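Local coordinates for purine nucleosidase, (IunH-1) (Sulfolobus solfataricus, PDB 3T8J), which is a member of the nucleoside hydrolase family and binds a sodium ion, at residues 113-118 against 140-145; 126-131 against 173-178. All blocks are in the same frame, centred on the assembly; numbering follows the deposited sequence. Where two conformers were deposited one is given.

Interaction 1: 113-118 against 140-145; sequences AGELEF and KIKKVW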
ATOM      1  N   ALA A 113     -24.902   0.670  31.624  1.00 28.48           N
ATOM      2  CA  ALA A 113     -24.929  -0.446  30.672  1.00 28.67           C
ATOM      3  C   ALA A 113     -26.289  -0.578  30.010  1.00 29.41           C
ATOM      4  O   ALA A 113     -27.339  -0.666  30.694  1.00 31.62           O
ATOM      5  CB  ALA A 113     -24.549  -1.749  31.355  1.00 29.41           C
ATOM      6  N   GLY A 114     -26.267  -0.598  28.684  1.00 29.13           N
ATOM      7  CA  GLY A 114     -27.457  -0.769  27.894  1.00 31.19           C
ATOM      8  C   GLY A 114     -28.208   0.499  27.576  1.00 31.94           C
ATOM      9  O   GLY A 114     -29.158   0.463  26.776  1.00 33.53           O
ATOM     10  N   GLU A 115     -27.806   1.619  28.187  1.00 30.54           N
ATOM     11  CA  GLU A 115     -28.472   2.892  27.944  0.50 31.27           C
ATOM     12  C   GLU A 115     -27.506   3.990  27.477  1.00 30.01           C
ATOM     13  O   GLU A 115     -27.945   4.994  26.917  1.00 31.79           O
ATOM     14  CB  GLU A 115     -29.206   3.351  29.200  0.50 32.59           C
ATOM     15  CG  GLU A 115     -30.287   2.380  29.709  0.50 35.85           C
ATOM     16  CD  GLU A 115     -31.272   1.937  28.632  0.50 39.57           C
ATOM     17  OE1 GLU A 115     -31.545   2.706  27.682  0.50 42.81           O
ATOM     18  OE2 GLU A 115     -31.792   0.803  28.734  0.50 44.58           O
ATOM     19  N   LEU A 116     -26.207   3.793  27.673  1.00 26.86           N
ATOM     20  CA  LEU A 116     -25.247   4.860  27.342  1.00 24.90           C
ATOM     21  C   LEU A 116     -25.165   5.074  25.835  1.00 23.88           C
ATOM     22  O   LEU A 116     -25.029   4.113  25.068  1.00 24.01           O
ATOM     23  CB  LEU A 116     -23.845   4.554  27.892  1.00 23.92           C
ATOM     24  CG  LEU A 116     -22.839   5.708  27.867  1.00 23.31           C
ATOM     25  CD1 LEU A 116     -23.324   6.881  28.713  1.00 25.56           C
ATOM     26  CD2 LEU A 116     -21.480   5.186  28.323  1.00 25.40           C
ATOM     27  N   GLU A 117     -25.195   6.342  25.415  1.00 22.34           N
ATOM     28  CA  GLU A 117     -25.006   6.708  24.037  1.00 20.90           C
ATOM     29  C   GLU A 117     -23.729   7.523  23.918  1.00 21.71           C
ATOM     30  O   GLU A 117     -23.389   8.286  24.824  1.00 22.26           O
ATOM     31  CB  GLU A 117     -26.217   7.474  23.503  1.00 22.36           C
ATOM     32  CG  GLU A 117     -27.518   6.609  23.607  1.00 23.95           C
ATOM     33  CD  GLU A 117     -28.747   7.303  23.043  1.00 25.95           C
ATOM     34  OE1 GLU A 117     -28.744   7.608  21.829  1.00 26.73           O
ATOM     35  OE2 GLU A 117     -29.742   7.512  23.809  1.00 28.58           O
ATOM     36  N   PHE A 118     -23.033   7.351  22.812  1.00 20.36           N
ATOM     37  CA  PHE A 118     -21.731   8.006  22.596  1.00 19.30           C
ATOM     38  C   PHE A 118     -21.813   8.920  21.384  1.00 20.30           C
ATOM     39  O   PHE A 118     -22.042   8.464  20.267  1.00 20.73           O
ATOM     40  CB  PHE A 118     -20.631   6.939  22.398  1.00 19.50           C
ATOM     41  CG  PHE A 118     -19.237   7.451  22.510  1.00 20.01           C
ATOM     42  CD1 PHE A 118     -18.536   7.343  23.705  1.00 21.21           C
ATOM     43  CD2 PHE A 118     -18.597   8.003  21.412  1.00 20.76           C
ATOM     44  CE1 PHE A 118     -17.229   7.832  23.813  1.00 22.07           C
ATOM     45  CE2 PHE A 118     -17.280   8.497  21.513  1.00 21.32           C
ATOM     46  CZ  PHE A 118     -16.598   8.382  22.728  1.00 20.73           C
ATOM     47  N   LYS A 140     -22.585  -2.745  25.893  1.00 26.47           N
ATOM     48  CA  LYS A 140     -22.969  -1.818  26.970  1.00 26.42           C
ATOM     49  C   LYS A 140     -23.313  -0.414  26.462  1.00 26.05           C
ATOM     50  O   LYS A 140     -24.153   0.278  27.056  1.00 26.58           O
ATOM     51  CB  LYS A 140     -21.883  -1.735  28.049  1.00 26.65           C
ATOM     52  CG  LYS A 140     -21.695  -3.052  28.776  1.00 28.18           C
ATOM     53  CD  LYS A 140     -20.479  -3.087  29.648  1.00 31.75           C
ATOM     54  CE  LYS A 140     -20.340  -4.466  30.296  1.00 34.49           C
ATOM     55  NZ  LYS A 140     -19.077  -4.572  31.078  1.00 38.50           N
ATOM     56  N   ILE A 141     -22.670   0.009  25.383  1.00 24.80           N
ATOM     57  CA  ILE A 141     -23.058   1.251  24.730  1.00 24.41           C
ATOM     58  C   ILE A 141     -24.203   0.973  23.745  1.00 24.78           C
ATOM     59  O   ILE A 141     -24.078   0.155  22.794  1.00 27.45           O
ATOM     60  CB  ILE A 141     -21.840   1.903  24.039  1.00 22.90           C
ATOM     61  CG1 ILE A 141     -20.827   2.338  25.099  1.00 23.18           C
ATOM     62  CG2 ILE A 141     -22.299   3.020  23.083  1.00 24.93           C
ATOM     63  CD1 ILE A 141     -19.451   2.767  24.535  1.00 24.84           C
ATOM     64  N   LYS A 142     -25.333   1.630  23.973  1.00 24.96           N
ATOM     65  CA  LYS A 142     -26.545   1.455  23.179  1.00 26.62           C
ATOM     66  C   LYS A 142     -26.386   1.910  21.728  1.00 26.01           C
ATOM     67  O   LYS A 142     -26.888   1.286  20.791  1.00 26.74           O
ATOM     68  CB  LYS A 142     -27.694   2.241  23.862  1.00 27.70           C
ATOM     69  CG  LYS A 142     -29.007   2.218  23.145  1.00 33.78           C
ATOM     70  CD  LYS A 142     -30.092   2.905  23.949  1.00 38.15           C
ATOM     71  CE  LYS A 142     -31.418   2.854  23.216  1.00 43.66           C
ATOM     72  NZ  LYS A 142     -32.547   3.179  24.107  1.00 47.92           N
ATOM     73  N   LYS A 143     -25.691   3.028  21.527  1.00 24.20           N
ATOM     74  CA  LYS A 143     -25.667   3.694  20.248  1.00 23.68           C
ATOM     75  C   LYS A 143     -24.416   4.577  20.149  1.00 22.33           C
ATOM     76  O   LYS A 143     -24.062   5.211  21.131  1.00 22.46           O
ATOM     77  CB  LYS A 143     -26.913   4.569  20.107  1.00 25.87           C
ATOM     78  CG  LYS A 143     -27.136   5.146  18.758  1.00 27.63           C
ATOM     79  CD  LYS A 143     -27.547   4.077  17.749  1.00 29.52           C
ATOM     80  CE  LYS A 143     -27.598   4.683  16.390  1.00 30.69           C
ATOM     81  NZ  LYS A 143     -28.210   3.735  15.408  1.00 30.64           N
ATOM     82  N   VAL A 144     -23.780   4.561  18.978  1.00 20.41           N
ATOM     83  CA  VAL A 144     -22.689   5.504  18.632  1.00 20.13           C
ATOM     84  C   VAL A 144     -23.190   6.355  17.477  1.00 21.01           C
ATOM     85  O   VAL A 144     -23.519   5.840  16.397  1.00 22.42           O
ATOM     86  CB  VAL A 144     -21.398   4.773  18.275  1.00 19.49           C
ATOM     87  CG1 VAL A 144     -20.263   5.774  18.022  1.00 20.11           C
ATOM     88  CG2 VAL A 144     -21.018   3.814  19.417  1.00 22.00           C
ATOM     89  N   TRP A 145     -23.183   7.677  17.693  1.00 20.72           N
ATOM     90  CA  TRP A 145     -23.557   8.673  16.691  1.00 20.73           C
ATOM     91  C   TRP A 145     -22.269   9.316  16.176  1.00 19.80           C
ATOM     92  O   TRP A 145     -21.598   9.999  16.928  1.00 20.79           O
ATOM     93  CB  TRP A 145     -24.465   9.725  17.326  1.00 20.95           C
ATOM     94  CG  TRP A 145     -25.730   9.196  17.970  1.00 22.32           C
ATOM     95  CD1 TRP A 145     -25.938   8.910  19.305  1.00 23.72           C
ATOM     96  CD2 TRP A 145     -26.980   8.936  17.317  1.00 23.47           C
ATOM     97  NE1 TRP A 145     -27.232   8.492  19.500  1.00 24.03           N
ATOM     98  CE2 TRP A 145     -27.887   8.481  18.296  1.00 25.01           C
ATOM     99  CE3 TRP A 145     -27.413   9.023  15.987  1.00 25.34           C
ATOM    100  CZ2 TRP A 145     -29.188   8.133  17.982  1.00 26.44           C
ATOM    101  CZ3 TRP A 145     -28.718   8.675  15.686  1.00 27.53           C
ATOM    102  CH2 TRP A 145     -29.581   8.221  16.680  1.00 27.81           C
TER
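Strands 116-120 and 141-147 are parallel neighbours in the central sheet of this nucleoside hydrolase fold, and the side chain of E117 reaches W145 across them. The clearest pairing is at F118: its N donates to K143 O over 2.9 Å, and its O accepts W145 N at the same length, N-H...O angle 169°. Further back, L116 O takes the N-H of K142. The turn ahead of strand 116-120 is tied on by G114 N, 2.8 Å from K140 O at the end of helix 137-140; G114 takes a positive phi (87°), a conformation readily open to glycine.

E117 holds CG beside its own backbone N (chi1 -60°) and then runs extended, alongside W145 and pointing the same way. Its OE1 receives W145 NE1 at 2.9 Å, exactly in the indole plane and on the anti side of the carboxylate. K143 CG lies over one face of that indole, near the rim, while K143 NZ goes on to D181. On the opposite side of the sheet, F118 CB meets V144 CG2 and I141 CG2, each at 4.3 Å. At the exposed turn E115 OE1 is at most a long, doubtful salt-bridge partner of K142 NZ (3.7 Å), since E115 has a second conformer.

E117 OE2 is bridged to R2, so both carboxylate oxygens are engaged; the arginine and the indole N-H together probably stabilise the negative charge of this buried side chain.

Interaction 2: 126-131 against 173-178; sequences NLALAY and KIVFNA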
ATOM      1  N   ASN A 126     -10.232   7.892  21.415  1.00 17.38           N
ATOM      2  CA  ASN A 126     -10.630   7.506  22.778  1.00 17.51           C
ATOM      3  C   ASN A 126     -11.558   6.302  22.777  1.00 17.47           C
ATOM      4  O   ASN A 126     -11.429   5.425  23.632  1.00 19.07           O
ATOM      5  CB  ASN A 126     -11.308   8.653  23.526  1.00 18.37           C
ATOM      6  CG  ASN A 126     -10.358   9.758  23.884  1.00 19.39           C
ATOM      7  OD1 ASN A 126      -9.191   9.515  24.112  1.00 20.73           O
ATOM      8  ND2 ASN A 126     -10.878  10.990  23.957  1.00 20.45           N
ATOM      9  N   LEU A 127     -12.519   6.284  21.840  1.00 16.99           N
ATOM     10  CA  LEU A 127     -13.456   5.133  21.784  1.00 17.69           C
ATOM     11  C   LEU A 127     -12.704   3.877  21.390  1.00 18.12           C
ATOM     12  O   LEU A 127     -13.010   2.779  21.907  1.00 18.51           O
ATOM     13  CB  LEU A 127     -14.642   5.422  20.861  1.00 17.34           C
ATOM     14  CG  LEU A 127     -15.723   4.338  20.765  1.00 18.15           C
ATOM     15  CD1 LEU A 127     -16.371   4.133  22.119  1.00 18.78           C
ATOM     16  CD2 LEU A 127     -16.779   4.747  19.731  1.00 20.00           C
ATOM     17  N   ALA A 128     -11.769   3.964  20.446  1.00 17.62           N
ATOM     18  CA  ALA A 128     -10.953   2.822  20.072  1.00 17.37           C
ATOM     19  C   ALA A 128     -10.142   2.297  21.245  1.00 18.15           C
ATOM     20  O   ALA A 128     -10.106   1.086  21.466  1.00 19.41           O
ATOM     21  CB  ALA A 128     -10.024   3.159  18.881  1.00 17.23           C
ATOM     22  N   LEU A 129      -9.471   3.176  21.987  1.00 18.44           N
ATOM     23  CA  LEU A 129      -8.677   2.752  23.139  0.50 19.44           C
ATOM     24  C   LEU A 129      -9.555   2.088  24.220  1.00 19.80           C
ATOM     25  O   LEU A 129      -9.167   1.071  24.784  1.00 21.19           O
ATOM     26  CB  LEU A 129      -7.851   3.926  23.698  0.50 20.43           C
ATOM     27  CG  LEU A 129      -6.725   3.560  24.669  0.50 22.60           C
ATOM     28  CD1 LEU A 129      -5.899   2.374  24.190  0.50 25.60           C
ATOM     29  CD2 LEU A 129      -5.825   4.773  24.896  0.50 24.80           C
ATOM     30  N   ALA A 130     -10.742   2.650  24.486  1.00 18.98           N
ATOM     31  CA  ALA A 130     -11.663   2.049  25.436  1.00 19.08           C
ATOM     32  C   ALA A 130     -12.049   0.633  24.978  1.00 19.94           C
ATOM     33  O   ALA A 130     -12.065  -0.314  25.788  1.00 20.36           O
ATOM     34  CB  ALA A 130     -12.916   2.942  25.606  1.00 19.54           C
ATOM     35  N   TYR A 131     -12.388   0.481  23.696  1.00 19.08           N
ATOM     36  CA  TYR A 131     -12.753  -0.856  23.138  1.00 20.04           C
ATOM     37  C   TYR A 131     -11.597  -1.843  23.299  1.00 21.34           C
ATOM     38  O   TYR A 131     -11.815  -2.994  23.678  1.00 23.05           O
ATOM     39  CB  TYR A 131     -13.173  -0.756  21.660  1.00 20.06           C
ATOM     40  CG  TYR A 131     -13.285  -2.101  21.003  1.00 21.13           C
ATOM     41  CD1 TYR A 131     -14.376  -2.896  21.256  1.00 21.83           C
ATOM     42  CD2 TYR A 131     -12.255  -2.605  20.224  1.00 21.16           C
ATOM     43  CE1 TYR A 131     -14.453  -4.173  20.709  1.00 23.64           C
ATOM     44  CE2 TYR A 131     -12.320  -3.860  19.670  1.00 23.44           C
ATOM     45  CZ  TYR A 131     -13.424  -4.633  19.915  1.00 25.52           C
ATOM     46  OH  TYR A 131     -13.530  -5.930  19.389  1.00 27.10           O
ATOM     47  N   LYS A 173     -10.997   2.521  11.963  1.00 17.95           N
ATOM     48  CA  LYS A 173     -11.127   1.131  11.477  1.00 18.44           C
ATOM     49  C   LYS A 173     -11.498   0.220  12.637  1.00 18.77           C
ATOM     50  O   LYS A 173     -12.396  -0.659  12.503  1.00 19.42           O
ATOM     51  CB  LYS A 173      -9.830   0.664  10.805  1.00 19.23           C
ATOM     52  CG  LYS A 173      -9.956  -0.677  10.069  1.00 23.49           C
ATOM     53  CD  LYS A 173      -8.764  -0.872   9.083  1.00 27.74           C
ATOM     54  CE  LYS A 173      -9.043  -1.841   7.954  1.00 31.81           C
ATOM     55  NZ  LYS A 173      -9.910  -1.339   6.833  1.00 34.18           N
ATOM     56  N   ILE A 174     -10.855   0.390  13.788  1.00 18.55           N
ATOM     57  CA  ILE A 174     -11.193  -0.401  14.987  1.00 18.77           C
ATOM     58  C   ILE A 174     -12.667  -0.220  15.379  1.00 19.38           C
ATOM     59  O   ILE A 174     -13.390  -1.192  15.623  1.00 19.68           O
ATOM     60  CB  ILE A 174     -10.258  -0.018  16.169  1.00 19.17           C
ATOM     61  CG1 ILE A 174      -8.853  -0.527  15.878  1.00 19.43           C
ATOM     62  CG2 ILE A 174     -10.784  -0.587  17.509  1.00 20.26           C
ATOM     63  CD1 ILE A 174      -7.779   0.177  16.781  1.00 20.94           C
ATOM     64  N   VAL A 175     -13.159   1.002  15.382  1.00 18.83           N
ATOM     65  CA  VAL A 175     -14.524   1.299  15.799  1.00 18.67           C
ATOM     66  C   VAL A 175     -15.545   0.690  14.816  1.00 19.97           C
ATOM     67  O   VAL A 175     -16.540   0.100  15.249  1.00 21.19           O
ATOM     68  CB  VAL A 175     -14.705   2.822  15.975  1.00 18.83           C
ATOM     69  CG1 VAL A 175     -16.175   3.223  16.030  1.00 19.82           C
ATOM     70  CG2 VAL A 175     -13.972   3.243  17.253  1.00 18.75           C
ATOM     71  N   PHE A 176     -15.270   0.833  13.514  1.00 20.28           N
ATOM     72  CA  PHE A 176     -16.189   0.341  12.486  1.00 20.79           C
ATOM     73  C   PHE A 176     -16.186  -1.176  12.381  1.00 23.23           C
ATOM     74  O   PHE A 176     -17.138  -1.715  11.805  1.00 25.93           O
ATOM     75  CB  PHE A 176     -15.958   1.048  11.136  1.00 20.70           C
ATOM     76  CG  PHE A 176     -16.661   2.357  11.020  1.00 20.83           C
ATOM     77  CD1 PHE A 176     -16.147   3.490  11.641  1.00 21.45           C
ATOM     78  CD2 PHE A 176     -17.815   2.492  10.293  1.00 21.87           C
ATOM     79  CE1 PHE A 176     -16.784   4.717  11.545  1.00 21.67           C
ATOM     80  CE2 PHE A 176     -18.471   3.704  10.221  1.00 23.18           C
ATOM     81  CZ  PHE A 176     -17.933   4.831  10.827  1.00 22.33           C
ATOM     82  N   ASN A 177     -15.149  -1.850  12.898  1.00 22.72           N
ATOM     83  CA  ASN A 177     -15.048  -3.319  12.857  0.50 23.60           C
ATOM     84  C   ASN A 177     -15.524  -3.981  14.163  1.00 23.95           C
ATOM     85  O   ASN A 177     -15.723  -5.206  14.202  1.00 24.55           O
ATOM     86  CB  ASN A 177     -13.595  -3.711  12.568  0.50 23.93           C
ATOM     87  CG  ASN A 177     -13.399  -5.193  12.391  0.50 26.63           C
ATOM     88  OD1 ASN A 177     -13.930  -5.799  11.462  0.50 29.74           O
ATOM     89  ND2 ASN A 177     -12.618  -5.790  13.286  0.50 28.57           N
ATOM     90  N   ALA A 178     -15.737  -3.199  15.219  1.00 22.89           N
ATOM     91  CA  ALA A 178     -15.986  -3.733  16.576  1.00 23.02           C
ATOM     92  C   ALA A 178     -17.371  -4.359  16.771  1.00 23.52           C
ATOM     93  O   ALA A 178     -17.530  -5.250  17.616  1.00 26.20           O
ATOM     94  CB  ALA A 178     -15.773  -2.649  17.629  1.00 23.85           C
TER
HETATM   95  O   HOH W   1     -15.893  -6.944  19.013  1.00 26.95           O
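Apolar contacts carry most of the meeting between helices 125-133 and 169-177, where A128 faces I174 and V175. The axes of the segments 126-131 and 173-177 pass 9.0 Å apart, at 60°, and the small A128 side chain probably allows the close backbone approach, A128 CA to V175 CA 5.8 Å. I174 CG2 touches both A128 CB, at 4.1 Å, and the ring atom Y131 CD2, at 3.7 Å. V175 CG2 packs on A128 and on L127 CD2, the side chains of L127 and V175 crossing at about a right angle.

A CH-pi contact adds to this at the end of 173-178. With CG of Y131 swung opposite its main-chain nitrogen (chi1 169°), the ring extends to A178, whose CB sits over one face, 3.8 Å from the ring centroid and 16° off the normal.

The polar part is a single water bridge. This water lies 2.6 Å from Y131 OH and donates to A178 O at 2.7 Å, joining the phenol to the backbone carbonyl. K66 of the second subunit also hydrogen-bonds Y131 OH, tying the same hydroxyl to the assembly.

Around the pair, V138 of helix 137-140 touches both Y131 and A178, and helix 101-111 packs against A130. F176 turns to strand 182-185, while I174 packs on L68 of the second subunit, placing these helices between the central sheet and a subunit interface.

In the fold
L127 joins the two contacts: its side chain packs on F118, I141 and V144, the sheet face of interaction 1, and also on V175 in interaction 2. Helix 125-133, followed by the short helix 137-140, links strand 116-120 to 141-147 in a beta-alpha-beta crossover between the parallel neighbours of interaction 1. Interaction 1 is partly buried, running from an exposed, charged turn into the sheet, and is held by backbone hydrogen bonds and an anchored carboxylate. Interaction 2 is a buried layer of helices, with no direct hydrogen bond between its segments, and relies on apolar packing and one water. Another subunit borders interaction 2, whereas none touches the segments of interaction 1.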